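Long-range contacts in BrkA autotransporter (Bordetella pertussis, PDB 3QQ2), which forms the outer-membrane beta-barrel through which the passenger domain reaches the cell surface, where the protein inhibits the classical complement pathway: residues A[19-23]-A[62-66]; A[133-137]-A[166-172]; A[204-208]-A[249-253]; A[214-219]-A[240-244]. The protein carries 1 engineered substitution. All blocks are in the same frame, centred on the assembly; numbering follows the deposited sequence.

In the fold
All four contacts lie in the antiparallel beta-barrel of the autotransporter translocator domain. Along the chain, interactions 1 and 2 come first and in series, followed by interaction 3, which encloses interaction 4. The latter two share strands 207-221 and 241-252, and their centres, about 30 Å apart, mark two levels of one strand pair. Interaction 1, near the chain termini, reaches from strand 21-34 to strand 62-78, with strand 42-57 between them; its centre is about 18 Å from that of interaction 3, and both are probably at the periplasmic rim. Interaction 2, on strands 130-149 and 154-173, lies about 44 Å from interaction 3 between centres, toward the opposite end. The set thus samples both ends and the wall of the pore.

Interaction 1: A[19-23]-A[62-66]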
loop_
_atom_site.group_PDB
_atom_site.type_symbol
_atom_site.label_atom_id
_atom_site.label_comp_id
_atom_site.label_asym_id
_atom_site.label_seq_id
_atom_site.Cartn_x
_atom_site.Cartn_y
_atom_site.Cartn_z
ATOM N N ASP A 19 48.323 -15.120 -13.364
ATOM C CA ASP A 19 47.245 -14.173 -13.723
ATOM C C ASP A 19 47.736 -12.763 -13.375
ATOM O O ASP A 19 48.252 -12.536 -12.280
ATOM C CB ASP A 19 45.988 -14.546 -12.939
ATOM C CG ASP A 19 44.710 -14.036 -13.578
ATOM O OD1 ASP A 19 44.454 -12.819 -13.470
ATOM O OD2 ASP A 19 43.945 -14.852 -14.157
ATOM N N ALA A 20 47.620 -11.836 -14.322
ATOM C CA ALA A 20 47.901 -10.424 -14.079
ATOM C C ALA A 20 46.598 -9.623 -14.157
ATOM O O ALA A 20 46.614 -8.395 -14.366
ATOM C CB ALA A 20 48.883 -9.911 -15.095
ATOM N N GLY A 21 45.477 -10.326 -13.993
ATOM C CA GLY A 21 44.154 -9.740 -14.155
ATOM C C GLY A 21 43.495 -10.271 -15.411
ATOM O O GLY A 21 44.131 -10.994 -16.179
ATOM N N GLY A 22 42.218 -9.928 -15.610
ATOM C CA GLY A 22 41.465 -10.330 -16.811
ATOM C C GLY A 22 39.977 -9.997 -16.773
ATOM O O GLY A 22 39.489 -9.439 -15.797
ATOM N N PRO A 23 39.248 -10.303 -17.858
ATOM C CA PRO A 23 37.809 -10.160 -17.865
ATOM C C PRO A 23 37.200 -11.419 -17.311
ATOM O O PRO A 23 37.842 -12.470 -17.354
ATOM C CB PRO A 23 37.492 -10.079 -19.351
ATOM C CG PRO A 23 38.492 -10.964 -19.969
ATOM C CD PRO A 23 39.753 -10.719 -19.179
ATOM N N GLY A 62 52.736 -11.711 -1.647
ATOM C CA GLY A 62 51.400 -11.972 -2.158
ATOM C C GLY A 62 51.207 -11.641 -3.627
ATOM O O GLY A 62 52.154 -11.632 -4.407
ATOM N N ARG A 63 49.958 -11.380 -3.993
ATOM C CA ARG A 63 49.553 -11.058 -5.350
ATOM C C ARG A 63 48.190 -10.317 -5.243
ATOM O O ARG A 63 47.193 -10.878 -4.761
ATOM C CB ARG A 63 49.492 -12.355 -6.169
ATOM C CG ARG A 63 48.620 -12.335 -7.417
ATOM C CD ARG A 63 49.265 -13.126 -8.560
ATOM N NE ARG A 63 50.473 -12.446 -9.026
ATOM C CZ ARG A 63 50.489 -11.394 -9.844
ATOM N NH1 ARG A 63 49.359 -10.886 -10.326
ATOM N NH2 ARG A 63 51.645 -10.846 -10.180
ATOM N N TRP A 64 48.174 -9.044 -5.639
ATOM C CA TRP A 64 47.010 -8.164 -5.460
ATOM C C TRP A 64 46.180 -7.955 -6.736
ATOM O O TRP A 64 46.706 -7.855 -7.832
ATOM C CB TRP A 64 47.454 -6.794 -4.946
ATOM C CG TRP A 64 47.649 -6.665 -3.450
ATOM C CD1 TRP A 64 48.835 -6.674 -2.774
ATOM C CD2 TRP A 64 46.628 -6.454 -2.462
ATOM N NE1 TRP A 64 48.620 -6.508 -1.427
ATOM C CE2 TRP A 64 47.274 -6.368 -1.205
ATOM C CE3 TRP A 64 45.224 -6.361 -2.511
ATOM C CZ2 TRP A 64 46.566 -6.187 -0.005
ATOM C CZ3 TRP A 64 44.519 -6.172 -1.318
ATOM C CH2 TRP A 64 45.194 -6.084 -0.083
ATOM N N TYR A 65 44.875 -7.852 -6.555
ATOM C CA TYR A 65 43.931 -7.749 -7.636
ATOM C C TYR A 65 42.927 -6.657 -7.294
ATOM O O TYR A 65 42.355 -6.659 -6.199
ATOM C CB TYR A 65 43.210 -9.092 -7.802
ATOM C CG TYR A 65 44.073 -10.146 -8.420
ATOM C CD1 TYR A 65 44.821 -11.020 -7.637
ATOM C CD2 TYR A 65 44.163 -10.257 -9.795
ATOM C CE1 TYR A 65 45.640 -11.985 -8.223
ATOM C CE2 TYR A 65 44.980 -11.198 -10.395
ATOM C CZ TYR A 65 45.712 -12.059 -9.613
ATOM O OH TYR A 65 46.509 -12.978 -10.253
ATOM N N ALA A 66 42.727 -5.711 -8.207
ATOM C CA ALA A 66 41.737 -4.655 -7.994
ATOM C C ALA A 66 40.926 -4.581 -9.252
ATOM O O ALA A 66 41.418 -4.990 -10.295
ATOM C CB ALA A 66 42.417 -3.334 -7.717
#
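The backbones of Gly21 and Tyr65 stay 6.8 Å apart at their CA atoms and form no beta bridge, so side chains make the contact between 19-23 and 62-66. Tyr65 carries most of it. Its CG lies anti to the carbonyl carbon (chi1 -74°), and the ring reaches across to the start of the other segment, where OH gives a weak hydrogen bond to the backbone O of Asp19 (2.7 Å). The same OH lies 3.2 Å from Asp19 CB. Farther back, the ring edge at CE2 faces the backbone N of Gly21 at 3.7 Å.

Asp19 folds back on its own chain: OD1 accepts from Gly21 N at 2.7 Å, met on the anti side of the carboxylate and 30° out of its plane. The carboxylate and Tyr65 ring planes are 61° apart. Beyond the two segments the carboxylate is held by Arg281, in a salt bridge to OD1, and by Ser283, hydrogen-bonded to OD2. Arg63 brings NH1 to 2.8 Å from Asp19 O at an angle too poor for a hydrogen bond, while its NH2 bonds weakly to Ser58.

Ala20 and Ala66 both bond through their backbones to strand 42-57, which runs between the two segments. The Asx turn at Asp19 leads into the first strand where the barrel closes against its last, strand 271-282, as in autotransporter beta-domains.

Interaction 2: A[133-137]-A[166-172]; sequences YRTSG and RTSGKRY
Hydrogen bonds gather where Ser136 faces Ser168. The Ser168 hydroxyl, its OG set between the backbone N and the carbonyl carbon (chi1 72°), accepts from Ser136 N at 2.7 Å in a nearly straight bond (167° at the hydrogen). In return Ser168 N gives a bent, weak bond to Ser136 O. A side-chain oxygen thus serves as the acceptor for Ser136 N, where a regular ladder would use a carbonyl. A third bond, also weak, comes from Lys170, whose chain, extended beyond CG, carries NZ to 3.2 Å from Arg134 O.

CA-H...O contacts accompany the one true bridge, the antiparallel non-hydrogen-bonded pair Gly137 and Thr167: Gly137 CA lies 3.1 Å from Arg166 O, and Thr167 CA 3.4 Å from Ser136 O.

Van der Waals packing fills in the rest. Thr135 CG2 sits beside Ser168 OG at 3.4 Å. Lys170 CD passes Tyr133 CB at 4.1 Å, and the hydroxyl of Tyr172, two residues on from Lys170, approaches the same carbon.

After the break at Ser168 and Gly169 the strands diverge, 133-137 and 170-172 running at 142° with axes 9.5 Å apart. Strand 104-120 flanks 133-137 and supplies Asp116 to Arg134 in a salt bridge. Strand 178-182 touches Tyr133, Lys170 and Tyr172, which also pack on Leu178, Asp125 and Val129 respectively of the second subunit.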
loop_
_atom_site.group_PDB
_atom_site.type_symbol
_atom_site.label_atom_id
_atom_site.label_comp_id
_atom_site.label_asym_id
_atom_site.label_seq_id
_atom_site.Cartn_x
_atom_site.Cartn_y
_atom_site.Cartn_z
ATOM N N TYR A 133 7.574 0.354 -8.098
ATOM C CA TYR A 133 8.524 1.402 -7.686
ATOM C C TYR A 133 10.010 1.057 -7.817
ATOM O O TYR A 133 10.382 -0.114 -7.856
ATOM C CB TYR A 133 8.248 1.806 -6.249
ATOM C CG TYR A 133 8.281 0.634 -5.314
ATOM C CD1 TYR A 133 7.152 -0.162 -5.147
ATOM C CD2 TYR A 133 9.439 0.309 -4.601
ATOM C CE1 TYR A 133 7.163 -1.246 -4.300
ATOM C CE2 TYR A 133 9.465 -0.776 -3.759
ATOM C CZ TYR A 133 8.312 -1.551 -3.611
ATOM O OH TYR A 133 8.271 -2.632 -2.767
ATOM N N ARG A 134 10.849 2.100 -7.863
ATOM C CA ARG A 134 12.312 1.961 -7.869
ATOM C C ARG A 134 12.842 2.089 -6.452
ATOM O O ARG A 134 12.230 2.728 -5.607
ATOM C CB ARG A 134 13.001 2.988 -8.791
ATOM C CG ARG A 134 12.624 2.908 -10.296
ATOM C CD ARG A 134 13.644 3.640 -11.256
ATOM N NE ARG A 134 14.665 2.746 -11.847
ATOM C CZ ARG A 134 15.984 2.778 -11.589
ATOM N NH1 ARG A 134 16.481 3.685 -10.739
ATOM N NH2 ARG A 134 16.816 1.899 -12.187
ATOM N N THR A 135 13.994 1.471 -6.219
ATOM C CA THR A 135 14.624 1.371 -4.907
ATOM C C THR A 135 16.137 1.317 -5.080
ATOM O O THR A 135 16.631 0.998 -6.168
ATOM C CB THR A 135 14.147 0.099 -4.218
ATOM O OG1 THR A 135 12.897 0.370 -3.589
ATOM C CG2 THR A 135 15.128 -0.363 -3.160
ATOM N N SER A 136 16.872 1.611 -4.009
ATOM C CA SER A 136 18.338 1.570 -4.053
ATOM C C SER A 136 18.942 0.585 -3.090
ATOM O O SER A 136 18.490 0.466 -1.960
ATOM C CB SER A 136 18.938 2.951 -3.787
ATOM O OG SER A 136 19.057 3.660 -5.006
ATOM N N GLY A 137 19.973 -0.121 -3.542
ATOM C CA GLY A 137 20.693 -1.031 -2.675
ATOM C C GLY A 137 22.189 -0.853 -2.711
ATOM O O GLY A 137 22.759 -0.397 -3.697
ATOM N N ARG A 166 22.203 -2.660 2.522
ATOM C CA ARG A 166 21.012 -1.872 2.759
ATOM C C ARG A 166 20.166 -1.720 1.528
ATOM O O ARG A 166 20.652 -1.540 0.430
ATOM C CB ARG A 166 21.295 -0.495 3.368
ATOM C CG ARG A 166 20.090 -0.054 4.264
ATOM C CD ARG A 166 19.744 1.449 4.293
ATOM N NE ARG A 166 20.371 2.166 5.408
ATOM C CZ ARG A 166 21.398 3.015 5.292
ATOM N NH1 ARG A 166 21.942 3.288 4.103
ATOM N NH2 ARG A 166 21.877 3.613 6.375
ATOM N N THR A 167 18.871 -1.773 1.752
ATOM C CA THR A 167 17.872 -1.490 0.760
ATOM C C THR A 167 17.226 -0.181 1.190
ATOM O O THR A 167 17.203 0.124 2.389
ATOM C CB THR A 167 16.890 -2.669 0.722
ATOM O OG1 THR A 167 16.927 -3.254 -0.581
ATOM C CG2 THR A 167 15.445 -2.283 1.123
ATOM N N SER A 168 16.742 0.605 0.226
ATOM C CA SER A 168 16.122 1.910 0.515
ATOM C C SER A 168 14.626 1.759 0.682
ATOM O O SER A 168 14.052 0.777 0.203
ATOM C CB SER A 168 16.427 2.935 -0.579
ATOM O OG SER A 168 15.718 2.663 -1.778
ATOM N N GLY A 169 14.004 2.719 1.363
ATOM C CA GLY A 169 12.563 2.700 1.590
ATOM C C GLY A 169 11.817 3.668 0.696
ATOM O O GLY A 169 12.434 4.425 -0.052
ATOM N N LYS A 170 10.485 3.618 0.768
ATOM C CA LYS A 170 9.562 4.563 0.108
ATOM C C LYS A 170 8.233 4.468 0.833
ATOM O O LYS A 170 7.866 3.398 1.308
ATOM C CB LYS A 170 9.339 4.224 -1.373
ATOM C CG LYS A 170 10.199 5.014 -2.348
ATOM C CD LYS A 170 9.853 4.707 -3.808
ATOM C CE LYS A 170 10.671 5.581 -4.791
ATOM N NZ LYS A 170 10.393 5.301 -6.257
ATOM N N ARG A 171 7.515 5.587 0.914
ATOM C CA ARG A 171 6.223 5.658 1.610
ATOM C C ARG A 171 5.453 6.916 1.219
ATOM O O ARG A 171 5.971 8.027 1.358
ATOM C CB ARG A 171 6.433 5.633 3.128
ATOM C CG ARG A 171 5.167 5.812 3.998
ATOM C CD ARG A 171 5.557 6.436 5.331
ATOM N NE ARG A 171 6.981 6.190 5.587
ATOM C CZ ARG A 171 7.671 6.645 6.629
ATOM N NH1 ARG A 171 7.076 7.395 7.561
ATOM N NH2 ARG A 171 8.966 6.346 6.732
ATOM N N TYR A 172 4.222 6.733 0.738
ATOM C CA TYR A 172 3.322 7.844 0.371
ATOM C C TYR A 172 1.978 7.687 1.099
ATOM O O TYR A 172 1.902 6.932 2.077
ATOM C CB TYR A 172 3.160 7.964 -1.163
ATOM C CG TYR A 172 3.612 6.749 -1.967
ATOM C CD1 TYR A 172 2.761 6.150 -2.900
ATOM C CD2 TYR A 172 4.905 6.206 -1.814
ATOM C CE1 TYR A 172 3.175 5.034 -3.650
ATOM C CE2 TYR A 172 5.318 5.089 -2.544
ATOM C CZ TYR A 172 4.445 4.518 -3.456
ATOM O OH TYR A 172 4.844 3.431 -4.173
#

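Interaction 3: A[204-208]-A[249-253]; sequences GGNIV and DAALG
Ile207 and Ala251 form an antiparallel hydrogen-bonded pair, each backbone N reaching the other's carbonyl: Ile207 N to Ala251 O and Ala251 N to Ile207 O, both 2.9 Å. Their side chains project to one face of the sheet, where the CB atoms meet at 3.9 Å. Ile207 O also receives the CA-H of Ala250, while Ala251 O takes that of Asn206 at 3.4 Å.

Asn206, just ahead of strand 207-221, extends the contact to Gly253, just past the end of strand 241-252. With CG anti to the carbonyl carbon (chi1 -59°), its amide lies beside the facing segment, and OD1 accepts a weak, bent bond from Gly253 N at 3.3 Å. The methyl CD1 of Leu252 lies against the same amide, 3.6 Å from Asn206 CG, so that the polar group rests on an apolar one.

Farther out, both strands are held by neighbours: Val208 bonds through its backbone to Ile200, Ala250 to Leu258, and Leu252 packs on Leu258 from strand 256-267. The pairing belongs to the antiparallel wall of an autotransporter beta-barrel, here where strand 207-221 begins and strand 241-252 finishes, probably on the periplasmic side.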
loop_
_atom_site.group_PDB
_atom_site.type_symbol
_atom_site.label_atom_id
_atom_site.label_comp_id
_atom_site.label_asym_id
_atom_site.label_seq_id
_atom_site.Cartn_x
_atom_site.Cartn_y
_atom_site.Cartn_z
ATOM N N GLY A 204 48.742 -32.627 -20.593
ATOM C CA GLY A 204 48.738 -31.364 -21.342
ATOM C C GLY A 204 49.054 -30.185 -20.442
ATOM O O GLY A 204 50.205 -29.844 -20.218
ATOM N N GLY A 205 48.034 -29.550 -19.908
ATOM C CA GLY A 205 48.284 -28.462 -18.981
ATOM C C GLY A 205 47.108 -28.266 -18.061
ATOM O O GLY A 205 47.234 -27.630 -17.010
ATOM N N ASN A 206 45.973 -28.840 -18.454
ATOM C CA ASN A 206 44.698 -28.655 -17.758
ATOM C C ASN A 206 44.700 -28.902 -16.232
ATOM O O ASN A 206 45.493 -29.697 -15.727
ATOM C CB ASN A 206 43.583 -29.426 -18.505
ATOM C CG ASN A 206 43.421 -28.954 -19.983
ATOM O OD1 ASN A 206 44.151 -28.073 -20.443
ATOM N ND2 ASN A 206 42.463 -29.540 -20.707
ATOM N N ILE A 207 43.842 -28.174 -15.510
ATOM C CA ILE A 207 43.625 -28.389 -14.069
ATOM C C ILE A 207 42.156 -28.523 -13.761
ATOM O O ILE A 207 41.448 -27.531 -13.746
ATOM C CB ILE A 207 44.237 -27.236 -13.250
ATOM C CG1 ILE A 207 45.760 -27.237 -13.384
ATOM C CG2 ILE A 207 43.825 -27.342 -11.790
ATOM C CD1 ILE A 207 46.422 -25.995 -12.832
ATOM N N VAL A 208 41.695 -29.750 -13.532
ATOM C CA VAL A 208 40.356 -29.951 -12.962
ATOM C C VAL A 208 40.561 -29.990 -11.471
ATOM O O VAL A 208 41.469 -30.661 -10.992
ATOM C CB VAL A 208 39.656 -31.254 -13.438
ATOM C CG1 VAL A 208 38.236 -31.314 -12.923
ATOM C CG2 VAL A 208 39.597 -31.301 -14.931
ATOM N N ASP A 249 36.418 -26.375 -10.396
ATOM C CA ASP A 249 37.053 -25.215 -11.037
ATOM C C ASP A 249 38.158 -25.722 -11.933
ATOM O O ASP A 249 39.104 -26.283 -11.435
ATOM C CB ASP A 249 37.642 -24.199 -10.036
ATOM C CG ASP A 249 36.952 -24.221 -8.693
ATOM O OD1 ASP A 249 37.020 -25.291 -8.053
ATOM O OD2 ASP A 249 36.379 -23.195 -8.251
ATOM N N ALA A 250 38.024 -25.525 -13.244
ATOM C CA ALA A 250 39.068 -25.898 -14.206
ATOM C C ALA A 250 39.860 -24.704 -14.697
ATOM O O ALA A 250 39.299 -23.645 -14.919
ATOM C CB ALA A 250 38.478 -26.667 -15.412
ATOM N N ALA A 251 41.174 -24.897 -14.815
ATOM C CA ALA A 251 42.097 -24.032 -15.571
ATOM C C ALA A 251 42.380 -24.783 -16.847
ATOM O O ALA A 251 43.122 -25.759 -16.847
ATOM C CB ALA A 251 43.406 -23.791 -14.813
ATOM N N LEU A 252 41.759 -24.358 -17.933
ATOM C CA LEU A 252 41.967 -25.033 -19.193
ATOM C C LEU A 252 42.965 -24.253 -20.003
ATOM O O LEU A 252 42.645 -23.188 -20.520
ATOM C CB LEU A 252 40.650 -25.192 -19.955
ATOM C CG LEU A 252 39.906 -26.515 -19.740
ATOM C CD1 LEU A 252 40.527 -27.386 -18.636
ATOM C CD2 LEU A 252 38.425 -26.242 -19.487
ATOM N N GLY A 253 44.180 -24.782 -20.087
ATOM C CA GLY A 253 45.267 -24.161 -20.843
ATOM C C GLY A 253 44.951 -23.072 -21.857
ATOM O O GLY A 253 44.017 -23.195 -22.643
#

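Interaction 4: A[214-219]-A[240-244]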
loop_
_atom_site.group_PDB
_atom_site.type_symbol
_atom_site.label_atom_id
_atom_site.label_comp_id
_atom_site.label_asym_id
_atom_site.label_seq_id
_atom_site.Cartn_x
_atom_site.Cartn_y
_atom_site.Cartn_z
ATOM N N LEU A 214 30.990 -27.564 2.822
ATOM C CA LEU A 214 30.014 -27.445 3.903
ATOM C C LEU A 214 30.021 -26.052 4.468
ATOM O O LEU A 214 31.089 -25.510 4.762
ATOM C CB LEU A 214 30.303 -28.416 5.033
ATOM C CG LEU A 214 29.547 -28.141 6.342
ATOM C CD1 LEU A 214 28.216 -28.887 6.423
ATOM C CD2 LEU A 214 30.426 -28.505 7.498
ATOM N N GLY A 215 28.828 -25.489 4.649
ATOM C CA GLY A 215 28.709 -24.115 5.116
ATOM C C GLY A 215 27.581 -23.817 6.074
ATOM O O GLY A 215 26.517 -24.418 6.016
ATOM N N TRP A 216 27.832 -22.872 6.963
ATOM C CA TRP A 216 26.798 -22.315 7.798
ATOM C C TRP A 216 26.649 -20.824 7.490
ATOM O O TRP A 216 27.641 -20.138 7.186
ATOM C CB TRP A 216 27.177 -22.496 9.255
ATOM C CG TRP A 216 26.241 -21.858 10.234
ATOM C CD1 TRP A 216 25.022 -22.336 10.649
ATOM C CD2 TRP A 216 26.461 -20.645 10.952
ATOM N NE1 TRP A 216 24.470 -21.487 11.577
ATOM C CE2 TRP A 216 25.329 -20.440 11.782
ATOM C CE3 TRP A 216 27.508 -19.711 10.982
ATOM C CZ2 TRP A 216 25.213 -19.339 12.630
ATOM C CZ3 TRP A 216 27.393 -18.608 11.826
ATOM C CH2 TRP A 216 26.250 -18.435 12.636
ATOM N N THR A 217 25.413 -20.324 7.554
ATOM C CA THR A 217 25.186 -18.885 7.474
ATOM C C THR A 217 23.923 -18.432 8.188
ATOM O O THR A 217 22.920 -19.150 8.239
ATOM C CB THR A 217 25.200 -18.362 6.025
ATOM O OG1 THR A 217 25.492 -16.963 6.037
ATOM C CG2 THR A 217 23.872 -18.595 5.324
ATOM N N GLN A 218 23.988 -17.229 8.738
ATOM C CA GLN A 218 22.854 -16.651 9.430
ATOM C C GLN A 218 22.706 -15.189 9.050
ATOM O O GLN A 218 23.543 -14.643 8.331
ATOM C CB GLN A 218 23.032 -16.789 10.944
ATOM C CG GLN A 218 24.277 -16.070 11.502
ATOM C CD GLN A 218 24.143 -15.704 12.981
ATOM O OE1 GLN A 218 24.433 -14.567 13.373
ATOM N NE2 GLN A 218 23.699 -16.666 13.809
ATOM N N GLU A 219 21.655 -14.557 9.565
ATOM C CA GLU A 219 21.325 -13.178 9.240
ATOM C C GLU A 219 20.747 -12.448 10.408
ATOM O O GLU A 219 19.656 -12.794 10.807
ATOM C CB GLU A 219 20.196 -13.147 8.213
ATOM C CG GLU A 219 20.532 -13.590 6.816
ATOM C CD GLU A 219 19.662 -12.901 5.782
ATOM O OE1 GLU A 219 18.684 -12.210 6.179
ATOM O OE2 GLU A 219 19.966 -13.054 4.574
ATOM N N GLY A 240 19.475 -18.299 10.055
ATOM C CA GLY A 240 20.367 -19.432 10.338
ATOM C C GLY A 240 20.041 -20.694 9.550
ATOM O O GLY A 240 18.864 -21.044 9.369
ATOM N N ARG A 241 21.096 -21.382 9.094
ATOM C CA ARG A 241 20.986 -22.529 8.163
ATOM C C ARG A 241 22.315 -23.133 7.769
ATOM O O ARG A 241 23.355 -22.485 7.870
ATOM C CB ARG A 241 20.290 -22.125 6.867
ATOM C CG ARG A 241 21.053 -21.139 6.046
ATOM C CD ARG A 241 20.386 -20.990 4.729
ATOM N NE ARG A 241 21.320 -20.466 3.742
ATOM C CZ ARG A 241 21.353 -19.205 3.336
ATOM N NH1 ARG A 241 20.481 -18.314 3.831
ATOM N NH2 ARG A 241 22.271 -18.852 2.428
ATOM N N VAL A 242 22.252 -24.365 7.272
ATOM C CA VAL A 242 23.444 -25.122 6.904
ATOM C C VAL A 242 23.400 -25.442 5.426
ATOM O O VAL A 242 22.329 -25.706 4.876
ATOM C CB VAL A 242 23.624 -26.416 7.763
ATOM C CG1 VAL A 242 22.552 -27.461 7.452
ATOM C CG2 VAL A 242 25.013 -27.004 7.578
ATOM N N GLU A 243 24.567 -25.396 4.789
ATOM C CA GLU A 243 24.659 -25.615 3.351
ATOM C C GLU A 243 25.727 -26.634 2.926
ATOM O O GLU A 243 26.843 -26.699 3.482
ATOM C CB GLU A 243 24.760 -24.281 2.586
ATOM C CG GLU A 243 25.917 -23.380 2.997
ATOM C CD GLU A 243 25.532 -21.933 3.256
ATOM O OE1 GLU A 243 24.696 -21.358 2.518
ATOM O OE2 GLU A 243 26.084 -21.354 4.214
ATOM N N LEU A 244 25.321 -27.442 1.945
ATOM C CA LEU A 244 26.085 -28.562 1.388
ATOM C C LEU A 244 26.066 -28.448 -0.117
ATOM O O LEU A 244 25.004 -28.279 -0.725
ATOM C CB LEU A 244 25.445 -29.899 1.761
ATOM C CG LEU A 244 25.716 -30.510 3.136
ATOM C CD1 LEU A 244 27.214 -30.720 3.355
ATOM C CD2 LEU A 244 25.111 -29.661 4.241
#
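Gly215 and Glu243 pair within two adjacent antiparallel strands of the barrel wall, the two arms of a beta-hairpin whose connection is not modelled between 223 and 239. Strands 214-219 and 241-244 run at 153° to each other, with axes 4.4 Å apart at closest approach. Gly215 N bonds to Glu243 O, and Glu243 N returns a bond to Gly215 O. The next hydrogen-bonded pair, Thr217 and Arg241, has Thr217 N to Arg241 O at 3.0 Å.

Leu214, Trp216, Val242 and Leu244 share one face, on the surface and consistent with facing lipid. Leu214 and Leu244 lie side by side and point the same way, their CD1 atoms 3.7 Å apart. Leu214 CD1 also meets Val242 CG2 at 3.9 Å. The indole of Trp216 puts CD1 3.2 Å from Arg241 O.

Polar groups crowd the other face. The Glu243 chain, bent at chi2 (-132°), folds over Gly215 and brings OE2 within 3.4 Å of Trp216 C, while OE1 forms a weak salt bridge with Arg241 NH2. OE2 has a further, long and weak ion pair with Arg191. Thr217 turns OG1 to Gly190 O and Arg191 NH1 on strand 186-201. Its methyl CG2 sits 3.2 Å above the plane of the Arg241 guanidinium, over its centre.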